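Local coordinates for flavin-dependent monooxygenase, oxygenase subunit HsaA (Rhodococcus sp., PDB 2RFQ), which catalyses the FMNH2- and O2-dependent ortho-hydroxylation of the steroid 3-HSA to the catechol 3,4-DHSA during cholesterol catabolism, at residues A[97-102]-A[206-211]; A[281-286]-A[338-343]; A[324-329]-A[369-374]. All blocks are in the same frame, centred on the assembly; numbering follows the deposited sequence.

Interaction 1 comes first along the chain and closes before the other two begin. It ties the loop leading into helix 101-108 to strand 207-209 of the mixed beta-sheet, joining the N-terminal helices to the sheet. Interactions 2 and 3 both lie in the C-terminal helical domain of the acyl-CoA dehydrogenase type and share helix 316-344, which meets helix 277-309 at 338-343 and the turn before helix 373-384 at 324-329; their segments alternate in sequence. Their centres are about 21 Å apart, against about 44 Å between interactions 1 and 2, which sit on opposite sides of the chain's centre. Interactions 2 and 3 also touch a second subunit, so helix 316-344 serves both fold and tetramer.

Interaction 1. Residues A[97-102]-A[206-211]; sequences ALFSQQ and RVLSFK
Leu-208 turns its CG anti to the backbone N (chi1 178°) while Phe-99 holds its CG anti to the carbonyl carbon (chi1 -79°), and these two settings bring the leucine over the phenylalanine ring. The leucine's CB lies almost on the ring normal, 3.7 Å from the centroid of the Phe-99 ring, a CH-pi contact over the middle of one face. Further out, the CD2 branch of Leu-208 reaches past the rim and does double duty: it comes within 3.7 Å of CD2 of Phe-99 and equally close to CB of Leu-98. The far end of the ring lies against backbone, with Phe-99 CE1 3.5 Å from the carbonyl O of Arg-206, near the ring plane. No hydrogen bond crosses between the segments, so apolar side chains carry this buried contact.

Strand 207-209 pairs antiparallel with strand 162-172 in the beta-sheet of this acyl-CoA dehydrogenase-like fold, and residues 97-100 lie between helix 80-96 and helix 101-108 of the N-terminal domain. Leu-170 and Val-152, on two strands of the sheet, also touch the Phe-99 ring, and Met-213 packs against both Leu-98 and Leu-208. Ser-100 is the N-cap of helix 101-108, its OG bonded to the backbone N of Ala-103 and also to the carbonyl O of His-205. The guanidinium of Arg-206 forms a salt bridge with Asp-106 on helix 101-108.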
ATOM      1  N   ALA A  97     -17.298  -0.316 -38.183  1.00  9.51           N
ATOM      2  CA  ALA A  97     -18.597   0.340 -38.379  1.00 10.23           C
ATOM      3  C   ALA A  97     -18.459   1.835 -38.658  1.00 10.37           C
ATOM      4  O   ALA A  97     -19.388   2.448 -39.174  1.00 10.31           O
ATOM      5  CB  ALA A  97     -19.464   0.137 -37.148  1.00 10.44           C
ATOM      6  N   LEU A  98     -17.310   2.406 -38.270  1.00 10.16           N
ATOM      7  CA  LEU A  98     -17.054   3.831 -38.425  1.00 10.65           C
ATOM      8  C   LEU A  98     -16.394   4.150 -39.764  1.00 10.34           C
ATOM      9  O   LEU A  98     -16.449   5.297 -40.219  1.00  9.78           O
ATOM     10  CB  LEU A  98     -16.205   4.379 -37.266  1.00 11.17           C
ATOM     11  CG  LEU A  98     -16.707   4.132 -35.833  1.00 14.28           C
ATOM     12  CD1 LEU A  98     -15.657   4.568 -34.808  1.00 13.38           C
ATOM     13  CD2 LEU A  98     -17.987   4.886 -35.611  1.00 14.83           C
ATOM     14  N   PHE A  99     -15.790   3.142 -40.401  1.00  9.29           N
ATOM     15  CA  PHE A  99     -15.194   3.333 -41.720  1.00  8.71           C
ATOM     16  C   PHE A  99     -16.309   3.538 -42.752  1.00  9.70           C
ATOM     17  O   PHE A  99     -17.495   3.293 -42.479  1.00 10.45           O
ATOM     18  CB  PHE A  99     -14.342   2.128 -42.154  1.00  8.65           C
ATOM     19  CG  PHE A  99     -12.955   2.076 -41.541  1.00  9.00           C
ATOM     20  CD1 PHE A  99     -11.811   2.235 -42.338  1.00 10.95           C
ATOM     21  CD2 PHE A  99     -12.792   1.792 -40.179  1.00  9.42           C
ATOM     22  CE1 PHE A  99     -10.511   2.125 -41.769  1.00 11.38           C
ATOM     23  CE2 PHE A  99     -11.504   1.694 -39.610  1.00  9.03           C
ATOM     24  CZ  PHE A  99     -10.368   1.845 -40.404  1.00 10.44           C
ATOM     25  N   SER A 100     -15.910   3.959 -43.945  1.00  9.19           N
ATOM     26  CA  SER A 100     -16.857   4.136 -45.045  1.00 10.03           C
ATOM     27  C   SER A 100     -17.654   2.854 -45.284  1.00 10.29           C
ATOM     28  O   SER A 100     -17.158   1.725 -45.044  1.00 10.09           O
ATOM     29  CB  SER A 100     -16.098   4.517 -46.322  1.00 10.64           C
ATOM     30  OG  SER A 100     -15.335   3.405 -46.781  1.00 10.32           O
ATOM     31  N   GLN A 101     -18.875   3.025 -45.799  1.00  9.54           N
ATOM     32  CA  GLN A 101     -19.697   1.897 -46.185  1.00 10.18           C
ATOM     33  C   GLN A 101     -18.935   0.984 -47.148  1.00 10.19           C
ATOM     34  O   GLN A 101     -19.044  -0.249 -47.075  1.00 10.87           O
ATOM     35  CB  GLN A 101     -20.992   2.396 -46.844  1.00 10.34           C
ATOM     36  CG  GLN A 101     -21.883   1.288 -47.367  1.00 10.90           C
ATOM     37  CD  GLN A 101     -22.581   0.508 -46.266  1.00 11.64           C
ATOM     38  OE1 GLN A 101     -22.834   1.028 -45.176  1.00 12.50           O
ATOM     39  NE2 GLN A 101     -22.902  -0.760 -46.556  1.00 10.60           N
ATOM     40  N   GLN A 102     -18.146   1.585 -48.039  1.00 10.79           N
ATOM     41  CA  GLN A 102     -17.421   0.806 -49.043  1.00 11.57           C
ATOM     42  C   GLN A 102     -16.383  -0.085 -48.384  1.00 10.98           C
ATOM     43  O   GLN A 102     -16.216  -1.236 -48.775  1.00 11.06           O
ATOM     44  CB  GLN A 102     -16.765   1.733 -50.066  1.00 11.75           C
ATOM     45  CG  GLN A 102     -16.101   1.010 -51.223  1.00 12.19           C
ATOM     46  CD  GLN A 102     -15.402   1.994 -52.180  1.00 14.19           C
ATOM     47  OE1 GLN A 102     -15.620   3.219 -52.114  1.00 19.88           O
ATOM     48  NE2 GLN A 102     -14.571   1.467 -53.075  1.00 19.18           N
ATOM     49  N   ARG A 206     -10.449   3.233 -47.382  1.00  8.67           N
ATOM     50  CA  ARG A 206     -10.019   2.267 -46.366  1.00  8.98           C
ATOM     51  C   ARG A 206      -9.137   2.905 -45.278  1.00  9.21           C
ATOM     52  O   ARG A 206      -8.422   2.208 -44.549  1.00  9.03           O
ATOM     53  CB  ARG A 206      -9.281   1.111 -47.041  1.00  8.58           C
ATOM     54  CG  ARG A 206     -10.194   0.206 -47.855  1.00  9.29           C
ATOM     55  CD  ARG A 206      -9.423  -1.045 -48.236  1.00 10.30           C
ATOM     56  NE  ARG A 206     -10.124  -1.831 -49.252  1.00 11.12           N
ATOM     57  CZ  ARG A 206      -9.507  -2.690 -50.059  1.00 13.21           C
ATOM     58  NH1 ARG A 206      -8.187  -2.861 -49.972  1.00 13.23           N
ATOM     59  NH2 ARG A 206     -10.202  -3.378 -50.960  1.00 14.70           N
ATOM     60  N   VAL A 207      -9.216   4.227 -45.139  1.00  9.51           N
ATOM     61  CA  VAL A 207      -8.433   4.924 -44.115  1.00  9.74           C
ATOM     62  C   VAL A 207      -9.340   5.830 -43.287  1.00 10.79           C
ATOM     63  O   VAL A 207     -10.163   6.559 -43.839  1.00 11.89           O
ATOM     64  CB  VAL A 207      -7.282   5.738 -44.765  1.00 10.71           C
ATOM     65  CG1 VAL A 207      -6.484   6.496 -43.699  1.00 10.44           C
ATOM     66  CG2 VAL A 207      -6.386   4.802 -45.543  1.00 10.42           C
ATOM     67  N   LEU A 208      -9.211   5.757 -41.960  1.00 10.08           N
ATOM     68  CA  LEU A 208     -10.100   6.526 -41.085  1.00  9.95           C
ATOM     69  C   LEU A 208      -9.319   7.300 -40.038  1.00  9.54           C
ATOM     70  O   LEU A 208      -8.549   6.716 -39.282  1.00  9.06           O
ATOM     71  CB  LEU A 208     -11.085   5.597 -40.373  1.00 10.03           C
ATOM     72  CG  LEU A 208     -12.065   6.256 -39.387  1.00 10.18           C
ATOM     73  CD1 LEU A 208     -12.989   7.263 -40.056  1.00 10.74           C
ATOM     74  CD2 LEU A 208     -12.901   5.181 -38.698  1.00  9.73           C
ATOM     75  N   SER A 209      -9.540   8.614 -39.988  1.00  9.04           N
ATOM     76  CA  SER A 209      -8.850   9.453 -39.025  1.00  9.44           C
ATOM     77  C   SER A 209      -9.490   9.345 -37.632  1.00 10.03           C
ATOM     78  O   SER A 209     -10.702   9.378 -37.504  1.00 10.35           O
ATOM     79  CB  SER A 209      -8.917  10.914 -39.486  1.00  9.53           C
ATOM     80  OG  SER A 209      -8.449  11.751 -38.441  1.00 10.68           O
ATOM     81  N   PHE A 210      -8.677   9.217 -36.593  1.00 11.02           N
ATOM     82  CA  PHE A 210      -9.220   9.281 -35.238  1.00 11.93           C
ATOM     83  C   PHE A 210      -9.881  10.635 -34.918  1.00 12.64           C
ATOM     84  O   PHE A 210     -10.834  10.687 -34.131  1.00 13.23           O
ATOM     85  CB  PHE A 210      -8.151   8.943 -34.218  1.00 11.50           C
ATOM     86  CG  PHE A 210      -7.792   7.494 -34.203  1.00 12.71           C
ATOM     87  CD1 PHE A 210      -8.605   6.564 -33.548  1.00 12.14           C
ATOM     88  CD2 PHE A 210      -6.668   7.050 -34.886  1.00 14.29           C
ATOM     89  CE1 PHE A 210      -8.268   5.203 -33.532  1.00 12.30           C
ATOM     90  CE2 PHE A 210      -6.325   5.690 -34.883  1.00 12.59           C
ATOM     91  CZ  PHE A 210      -7.130   4.774 -34.202  1.00 12.05           C
ATOM     92  N   LYS A 211      -9.396  11.720 -35.529  1.00 12.69           N
ATOM     93  CA  LYS A 211     -10.036  13.037 -35.361  1.00 13.77           C
ATOM     94  C   LYS A 211     -11.460  13.054 -35.919  1.00 13.73           C
ATOM     95  O   LYS A 211     -12.357  13.636 -35.307  1.00 14.46           O
ATOM     96  CB  LYS A 211      -9.179  14.151 -35.999  1.00 14.14           C
ATOM     97  CG  LYS A 211      -9.595  15.578 -35.611  1.00 18.30           C
ATOM     98  CD  LYS A 211      -9.532  15.770 -34.085  1.00 24.57           C
ATOM     99  CE  LYS A 211      -9.653  17.239 -33.679  1.00 25.65           C
ATOM    100  NZ  LYS A 211      -9.930  17.364 -32.207  1.00 27.58           N
TER

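Interaction 2. Residues A[281-286]-A[338-343]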
ATOM      1  N   VAL A 281      -8.812 -12.863   5.038  1.00  7.33           N
ATOM      2  CA  VAL A 281      -8.762 -11.419   4.753  1.00  7.34           C
ATOM      3  C   VAL A 281      -8.312 -11.144   3.299  1.00  7.98           C
ATOM      4  O   VAL A 281      -8.855 -10.276   2.605  1.00  9.18           O
ATOM      5  CB  VAL A 281      -7.838 -10.689   5.756  1.00  7.87           C
ATOM      6  CG1 VAL A 281      -7.503  -9.269   5.258  1.00  9.81           C
ATOM      7  CG2 VAL A 281      -8.507 -10.697   7.131  1.00  7.70           C
ATOM      8  N   ARG A 282      -7.323 -11.887   2.821  1.00  8.17           N
ATOM      9  CA  ARG A 282      -6.860 -11.658   1.441  1.00  7.95           C
ATOM     10  C   ARG A 282      -7.981 -11.933   0.457  1.00  7.68           C
ATOM     11  O   ARG A 282      -8.124 -11.210  -0.526  1.00  7.91           O
ATOM     12  CB  ARG A 282      -5.641 -12.509   1.116  1.00  9.02           C
ATOM     13  CG  ARG A 282      -4.446 -12.258   2.054  1.00  9.55           C
ATOM     14  CD  ARG A 282      -3.744 -10.885   1.840  1.00 14.67           C
ATOM     15  NE  ARG A 282      -4.269  -9.782   2.653  1.00 19.95           N
ATOM     16  CZ  ARG A 282      -3.971  -9.558   3.935  1.00 21.41           C
ATOM     17  NH1 ARG A 282      -4.486  -8.497   4.556  1.00 22.11           N
ATOM     18  NH2 ARG A 282      -3.185 -10.396   4.608  1.00 21.33           N
ATOM     19  N   ILE A 283      -8.767 -12.983   0.712  1.00  7.52           N
ATOM     20  CA  ILE A 283      -9.949 -13.284  -0.117  1.00  7.83           C
ATOM     21  C   ILE A 283     -10.983 -12.147  -0.087  1.00  6.61           C
ATOM     22  O   ILE A 283     -11.559 -11.796  -1.136  1.00  7.16           O
ATOM     23  CB  ILE A 283     -10.546 -14.663   0.282  1.00  8.16           C
ATOM     24  CG1 ILE A 283      -9.779 -15.757  -0.480  1.00  9.53           C
ATOM     25  CG2 ILE A 283     -12.053 -14.770   0.005  1.00 12.44           C
ATOM     26  CD1 ILE A 283      -9.848 -17.130   0.238  1.00 12.41           C
ATOM     27  N   ALA A 284     -11.214 -11.564   1.091  1.00  6.75           N
ATOM     28  CA  ALA A 284     -12.153 -10.452   1.215  1.00  6.90           C
ATOM     29  C   ALA A 284     -11.642  -9.237   0.451  1.00  7.59           C
ATOM     30  O   ALA A 284     -12.394  -8.594  -0.287  1.00  8.19           O
ATOM     31  CB  ALA A 284     -12.391 -10.104   2.683  1.00  7.50           C
ATOM     32  N   GLU A 285     -10.365  -8.906   0.641  1.00  6.76           N
ATOM     33  CA  GLU A 285      -9.781  -7.753  -0.059  1.00  8.14           C
ATOM     34  C   GLU A 285      -9.861  -7.915  -1.576  1.00  8.66           C
ATOM     35  O   GLU A 285     -10.315  -7.005  -2.290  1.00  8.68           O
ATOM     36  CB  GLU A 285      -8.318  -7.564   0.343  1.00  8.54           C
ATOM     37  CG  GLU A 285      -8.146  -7.186   1.814  1.00  9.32           C
ATOM     38  CD  GLU A 285      -6.682  -7.228   2.213  1.00 11.43           C
ATOM     39  OE1 GLU A 285      -5.924  -8.028   1.611  1.00 12.92           O
ATOM     40  OE2 GLU A 285      -6.299  -6.451   3.105  1.00 13.90           O
ATOM     41  N   ALA A 286      -9.439  -9.084  -2.058  1.00  8.38           N
ATOM     42  CA  ALA A 286      -9.396  -9.343  -3.492  1.00  8.69           C
ATOM     43  C   ALA A 286     -10.779  -9.309  -4.113  1.00  8.69           C
ATOM     44  O   ALA A 286     -10.989  -8.619  -5.124  1.00  9.03           O
ATOM     45  CB  ALA A 286      -8.727 -10.683  -3.764  1.00  8.36           C
ATOM     46  N   ASP A 338      -2.447 -10.619  -7.387  1.00  8.11           N
ATOM     47  CA  ASP A 338      -1.200 -10.702  -6.623  1.00  8.53           C
ATOM     48  C   ASP A 338      -1.453 -11.204  -5.196  1.00  8.48           C
ATOM     49  O   ASP A 338      -0.716 -12.096  -4.705  1.00  9.33           O
ATOM     50  CB  ASP A 338      -0.487  -9.347  -6.594  1.00  8.54           C
ATOM     51  CG  ASP A 338       0.189  -9.022  -7.919  1.00  9.71           C
ATOM     52  OD1 ASP A 338       0.143  -9.864  -8.838  1.00  9.55           O
ATOM     53  OD2 ASP A 338       0.766  -7.925  -8.052  1.00 12.22           O
ATOM     54  N   LYS A 339      -2.488 -10.655  -4.543  1.00  8.00           N
ATOM     55  CA  LYS A 339      -2.831 -11.054  -3.186  1.00  9.09           C
ATOM     56  C   LYS A 339      -3.142 -12.544  -3.153  1.00  8.55           C
ATOM     57  O   LYS A 339      -2.688 -13.254  -2.246  1.00  9.10           O
ATOM     58  CB  LYS A 339      -4.049 -10.277  -2.648  1.00  9.52           C
ATOM     59  CG  LYS A 339      -3.817  -8.818  -2.359  1.00 10.78           C
ATOM     60  CD  LYS A 339      -5.122  -8.191  -1.806  1.00 10.77           C
ATOM     61  CE  LYS A 339      -4.948  -6.714  -1.450  1.00 14.37           C
ATOM     62  NZ  LYS A 339      -4.435  -5.866  -2.602  1.00 16.28           N
ATOM     63  N   LEU A 340      -3.915 -13.014  -4.137  1.00  8.02           N
ATOM     64  CA  LEU A 340      -4.363 -14.420  -4.139  1.00  8.29           C
ATOM     65  C   LEU A 340      -3.182 -15.355  -4.408  1.00  8.53           C
ATOM     66  O   LEU A 340      -3.021 -16.396  -3.731  1.00  9.08           O
ATOM     67  CB  LEU A 340      -5.471 -14.665  -5.168  1.00  9.07           C
ATOM     68  CG  LEU A 340      -6.720 -13.810  -4.932  1.00 10.14           C
ATOM     69  CD1 LEU A 340      -7.697 -13.897  -6.114  1.00 14.40           C
ATOM     70  CD2 LEU A 340      -7.393 -14.252  -3.657  1.00 15.35           C
ATOM     71  N   PHE A 341      -2.358 -14.987  -5.386  1.00  7.83           N
ATOM     72  CA  PHE A 341      -1.212 -15.819  -5.757  1.00  8.45           C
ATOM     73  C   PHE A 341      -0.257 -15.918  -4.559  1.00  8.69           C
ATOM     74  O   PHE A 341       0.223 -17.011  -4.209  1.00  8.84           O
ATOM     75  CB  PHE A 341      -0.541 -15.195  -6.995  1.00  7.67           C
ATOM     76  CG  PHE A 341       0.722 -15.882  -7.432  1.00  8.17           C
ATOM     77  CD1 PHE A 341       0.717 -17.209  -7.816  1.00  8.50           C
ATOM     78  CD2 PHE A 341       1.929 -15.181  -7.452  1.00  8.43           C
ATOM     79  CE1 PHE A 341       1.909 -17.843  -8.238  1.00  8.43           C
ATOM     80  CE2 PHE A 341       3.124 -15.808  -7.873  1.00  7.68           C
ATOM     81  CZ  PHE A 341       3.104 -17.148  -8.253  1.00  9.75           C
ATOM     82  N   GLU A 342       0.001 -14.784  -3.912  1.00  8.68           N
ATOM     83  CA  GLU A 342       0.865 -14.755  -2.717  1.00 10.16           C
ATOM     84  C   GLU A 342       0.275 -15.638  -1.601  1.00  9.74           C
ATOM     85  O   GLU A 342       0.976 -16.414  -0.971  1.00 10.45           O
ATOM     86  CB  GLU A 342       1.072 -13.339  -2.194  1.00 10.54           C
ATOM     87  CG  GLU A 342       2.048 -13.283  -0.982  1.00 12.19           C
ATOM     88  CD  GLU A 342       2.182 -11.880  -0.354  1.00 14.89           C
ATOM     89  OE1 GLU A 342       1.328 -11.003  -0.603  1.00 23.08           O
ATOM     90  OE2 GLU A 342       3.122 -11.663   0.427  1.00 20.50           O
ATOM     91  N   SER A 343      -1.017 -15.480  -1.341  1.00  8.92           N
ATOM     92  CA  SER A 343      -1.671 -16.295  -0.292  1.00  9.54           C
ATOM     93  C   SER A 343      -1.586 -17.806  -0.560  1.00  9.43           C
ATOM     94  O   SER A 343      -1.348 -18.621   0.348  1.00 10.06           O
ATOM     95  CB  SER A 343      -3.135 -15.887  -0.190  1.00  9.09           C
ATOM     96  OG  SER A 343      -3.743 -16.522   0.923  1.00  9.40           O
TER
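OE1 of Glu-285 meets groups from both helices: NE of Arg-282 bonds to it at 2.6 Å, and CE of Lys-339 comes up to 3.5 Å from it across the contact. The arginine grips side-on, with NH1 bonded to OE2 of Glu-285 at 3.1 Å, both N-H directions nearly straight. The carboxylate lies at the edge of the guanidinium, yet the nitrogens approach from above the carboxylate plane. The lysine chain crosses that of Glu-285 at about a right angle, so its CD and CE methylenes rest on the glutamate while NZ stays 5.0 Å from OE1 of Glu-285. With an alanine here, Arg-282 would probably be left without the carboxylate that holds its guanidinium, and the Lys-339 methylenes would lose OE1, keeping only the CB contact.

Helices 277-309 and 316-344 run antiparallel here in the C-terminal helical domain, the short segments' axes 9.3 Å apart with a signed crossing angle of -162°. On the buried side, CD2 of Leu-340 packs 3.8 Å from CB of Ala-286 and also touches Ile-283. Tyr-253 and His-256 of helix 233-266 cover both Leu-340 and Ile-283, while Glu-342 forms a salt bridge with Arg-366 of a third subunit.

Interaction 3. Residues A[324-329]-A[369-374]; sequences RDQVRA and AANDPE
The helical segment 324-329 faces a chain that makes a short 3-10 turn at 369-371 and then enters helix 373-384. The backbones come closest at Val-327 and Asn-371, whose CA atoms are 5.0 Å apart. Beside this closest approach one water joins the two chains, donating to the carbonyl O of Val-327 at 2.8 Å and to the carbonyl O of Asn-371 at 2.7 Å. It thus serves two backbone acceptors that could not bond to each other.

The direct bond comes from Gln-326. Its CG stands anti to the backbone N (chi1 166°), and a bend at chi2 swings the amide across to the turn, where NE2 donates to the carbonyl O of Ala-370 at 2.9 Å. The N-H points almost straight at the oxygen (173°), which lies in the plane of the glutamine amide, although the donor sits well above the carbonyl plane of Ala-370. Arg-323 helps to hold both sides, since its NH1 bonds to OE1 of Gln-326 and to the same Ala-370 oxygen.

Within the C-terminal helical domain this contact holds the 3-10 segment against helix 316-344; the segment begins at Ala-369, which with the preceding His-368 binds FMN by similarity, so the contact probably helps to place that part of the site. Asp-372 is the N-cap of the helix that follows, its OD2 accepting from the backbone N of Arg-375. Val-327 fills the space between the helix and the turn, with its two methyls divided between different partners. CG1 rests on backbone oxygens, 3.5 Å from O of Ala-370 and 3.6 Å from O of Asp-372, whereas CG2 packs against Pro-373, 4.0 Å from its CB.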
ATOM      1  N   ARG A 324      -9.810   7.569 -15.777  1.00  5.73           N
ATOM      2  CA  ARG A 324      -9.337   7.452 -14.385  1.00  5.40           C
ATOM      3  C   ARG A 324      -9.639   6.071 -13.806  1.00  5.50           C
ATOM      4  O   ARG A 324      -8.761   5.399 -13.296  1.00  6.71           O
ATOM      5  CB  ARG A 324      -9.991   8.542 -13.530  1.00  5.70           C
ATOM      6  CG  ARG A 324      -9.688   8.413 -12.027  1.00  5.29           C
ATOM      7  CD  ARG A 324     -10.659   9.260 -11.170  1.00  6.49           C
ATOM      8  NE  ARG A 324     -11.974   8.640 -11.154  1.00  7.11           N
ATOM      9  CZ  ARG A 324     -13.095   9.230 -10.737  1.00  7.85           C
ATOM     10  NH1 ARG A 324     -13.094  10.503 -10.282  1.00  7.54           N
ATOM     11  NH2 ARG A 324     -14.230   8.535 -10.746  1.00  7.71           N
ATOM     12  N   ASP A 325     -10.900   5.653 -13.896  1.00  5.31           N
ATOM     13  CA  ASP A 325     -11.334   4.409 -13.274  1.00  6.13           C
ATOM     14  C   ASP A 325     -10.904   3.187 -14.058  1.00  6.76           C
ATOM     15  O   ASP A 325     -10.791   2.096 -13.496  1.00  6.86           O
ATOM     16  CB  ASP A 325     -12.859   4.433 -13.119  1.00  6.55           C
ATOM     17  CG  ASP A 325     -13.338   5.489 -12.103  1.00  7.42           C
ATOM     18  OD1 ASP A 325     -12.536   5.930 -11.239  1.00  7.10           O
ATOM     19  OD2 ASP A 325     -14.524   5.861 -12.191  1.00  7.94           O
ATOM     20  N   GLN A 326     -10.710   3.357 -15.363  1.00  6.14           N
ATOM     21  CA  GLN A 326     -10.344   2.257 -16.245  1.00  6.15           C
ATOM     22  C   GLN A 326      -8.900   1.797 -15.998  1.00  6.32           C
ATOM     23  O   GLN A 326      -8.635   0.602 -15.766  1.00  6.55           O
ATOM     24  CB  GLN A 326     -10.593   2.617 -17.718  1.00  5.20           C
ATOM     25  CG  GLN A 326      -9.915   1.645 -18.689  1.00  5.70           C
ATOM     26  CD  GLN A 326      -8.590   2.180 -19.154  1.00  8.07           C
ATOM     27  OE1 GLN A 326      -8.463   3.381 -19.415  1.00  7.99           O
ATOM     28  NE2 GLN A 326      -7.583   1.295 -19.273  1.00  7.69           N
ATOM     29  N   VAL A 327      -7.955   2.736 -15.999  1.00  5.97           N
ATOM     30  CA  VAL A 327      -6.595   2.339 -15.616  1.00  6.48           C
ATOM     31  C   VAL A 327      -6.588   1.781 -14.178  1.00  5.78           C
ATOM     32  O   VAL A 327      -5.896   0.799 -13.873  1.00  7.88           O
ATOM     33  CB  VAL A 327      -5.547   3.468 -15.797  1.00  6.73           C
ATOM     34  CG1 VAL A 327      -5.533   3.964 -17.261  1.00  5.90           C
ATOM     35  CG2 VAL A 327      -5.785   4.622 -14.823  1.00  6.09           C
ATOM     36  N   ARG A 328      -7.395   2.383 -13.310  1.00  6.31           N
ATOM     37  CA  ARG A 328      -7.419   1.901 -11.922  1.00  6.83           C
ATOM     38  C   ARG A 328      -8.004   0.494 -11.809  1.00  6.85           C
ATOM     39  O   ARG A 328      -7.556  -0.279 -10.968  1.00  7.18           O
ATOM     40  CB  ARG A 328      -8.165   2.866 -11.004  1.00  6.42           C
ATOM     41  CG  ARG A 328      -7.700   2.715  -9.527  1.00  7.89           C
ATOM     42  CD  ARG A 328      -7.922   4.050  -8.757  1.00  7.49           C
ATOM     43  NE  ARG A 328      -7.462   4.056  -7.360  1.00  9.76           N
ATOM     44  CZ  ARG A 328      -6.185   4.157  -6.992  1.00  9.01           C
ATOM     45  NH1 ARG A 328      -5.209   4.241  -7.911  1.00  8.79           N
ATOM     46  NH2 ARG A 328      -5.857   4.178  -5.701  1.00 10.35           N
ATOM     47  N   ALA A 329      -8.994   0.170 -12.646  1.00  5.55           N
ATOM     48  CA  ALA A 329      -9.618  -1.154 -12.632  1.00  6.51           C
ATOM     49  C   ALA A 329      -8.565  -2.217 -12.965  1.00  6.81           C
ATOM     50  O   ALA A 329      -8.493  -3.267 -12.307  1.00  7.06           O
ATOM     51  CB  ALA A 329     -10.739  -1.207 -13.634  1.00  6.09           C
ATOM     52  N   ALA A 369      -0.299   0.353 -23.565  1.00  6.41           N
ATOM     53  CA  ALA A 369      -0.289   1.810 -23.395  1.00  6.88           C
ATOM     54  C   ALA A 369      -1.535   2.310 -22.697  1.00  6.87           C
ATOM     55  O   ALA A 369      -1.464   3.280 -21.925  1.00  6.51           O
ATOM     56  CB  ALA A 369      -0.159   2.513 -24.735  1.00  7.66           C
ATOM     57  N   ALA A 370      -2.678   1.677 -22.998  1.00  6.93           N
ATOM     58  CA  ALA A 370      -3.962   2.135 -22.453  1.00  6.79           C
ATOM     59  C   ALA A 370      -4.130   1.823 -20.951  1.00  7.21           C
ATOM     60  O   ALA A 370      -5.083   2.307 -20.314  1.00  7.34           O
ATOM     61  CB  ALA A 370      -5.135   1.548 -23.273  1.00  7.44           C
ATOM     62  N   ASN A 371      -3.217   1.016 -20.392  1.00  7.27           N
ATOM     63  CA  ASN A 371      -3.210   0.740 -18.954  1.00  7.42           C
ATOM     64  C   ASN A 371      -2.267   1.628 -18.145  1.00  7.86           C
ATOM     65  O   ASN A 371      -2.283   1.567 -16.907  1.00  8.98           O
ATOM     66  CB  ASN A 371      -2.843  -0.721 -18.660  1.00  7.26           C
ATOM     67  CG  ASN A 371      -3.966  -1.693 -18.941  1.00  8.34           C
ATOM     68  OD1 ASN A 371      -3.718  -2.853 -19.370  1.00 12.70           O
ATOM     69  ND2 ASN A 371      -5.172  -1.276 -18.696  1.00  4.64           N
ATOM     70  N   ASP A 372      -1.441   2.433 -18.812  1.00  7.07           N
ATOM     71  CA  ASP A 372      -0.518   3.278 -18.065  1.00  8.38           C
ATOM     72  C   ASP A 372      -1.331   4.183 -17.134  1.00  7.76           C
ATOM     73  O   ASP A 372      -2.129   4.997 -17.621  1.00  7.96           O
ATOM     74  CB  ASP A 372       0.340   4.134 -18.972  1.00  8.44           C
ATOM     75  CG  ASP A 372       1.368   4.905 -18.177  1.00 13.34           C
ATOM     76  OD1 ASP A 372       2.504   4.412 -18.014  1.00 16.10           O
ATOM     77  OD2 ASP A 372       0.992   5.926 -17.597  1.00 12.87           O
ATOM     78  N   PRO A 373      -1.172   4.011 -15.801  1.00  8.13           N
ATOM     79  CA  PRO A 373      -2.150   4.692 -14.937  1.00  7.71           C
ATOM     80  C   PRO A 373      -1.867   6.168 -14.755  1.00  7.29           C
ATOM     81  O   PRO A 373      -2.811   6.988 -14.764  1.00  7.00           O
ATOM     82  CB  PRO A 373      -2.060   3.925 -13.612  1.00  7.49           C
ATOM     83  CG  PRO A 373      -0.620   3.387 -13.596  1.00  8.37           C
ATOM     84  CD  PRO A 373      -0.250   3.134 -15.038  1.00  9.24           C
ATOM     85  N   GLU A 374      -0.585   6.542 -14.619  1.00  7.46           N
ATOM     86  CA  GLU A 374      -0.274   7.966 -14.428  1.00  7.77           C
ATOM     87  C   GLU A 374      -0.705   8.834 -15.607  1.00  7.87           C
ATOM     88  O   GLU A 374      -1.109   9.978 -15.429  1.00  8.05           O
ATOM     89  CB  GLU A 374       1.196   8.175 -14.101  1.00  8.46           C
ATOM     90  CG  GLU A 374       1.536   7.615 -12.745  1.00 10.90           C
ATOM     91  CD  GLU A 374       2.083   6.194 -12.795  1.00 13.77           C
ATOM     92  OE1 GLU A 374       2.098   5.531 -13.872  1.00 11.56           O
ATOM     93  OE2 GLU A 374       2.500   5.749 -11.702  1.00 16.94           O
TER
HETATM   94  O   HOH W   1      -3.324   0.133 -14.818  1.00  7.26           O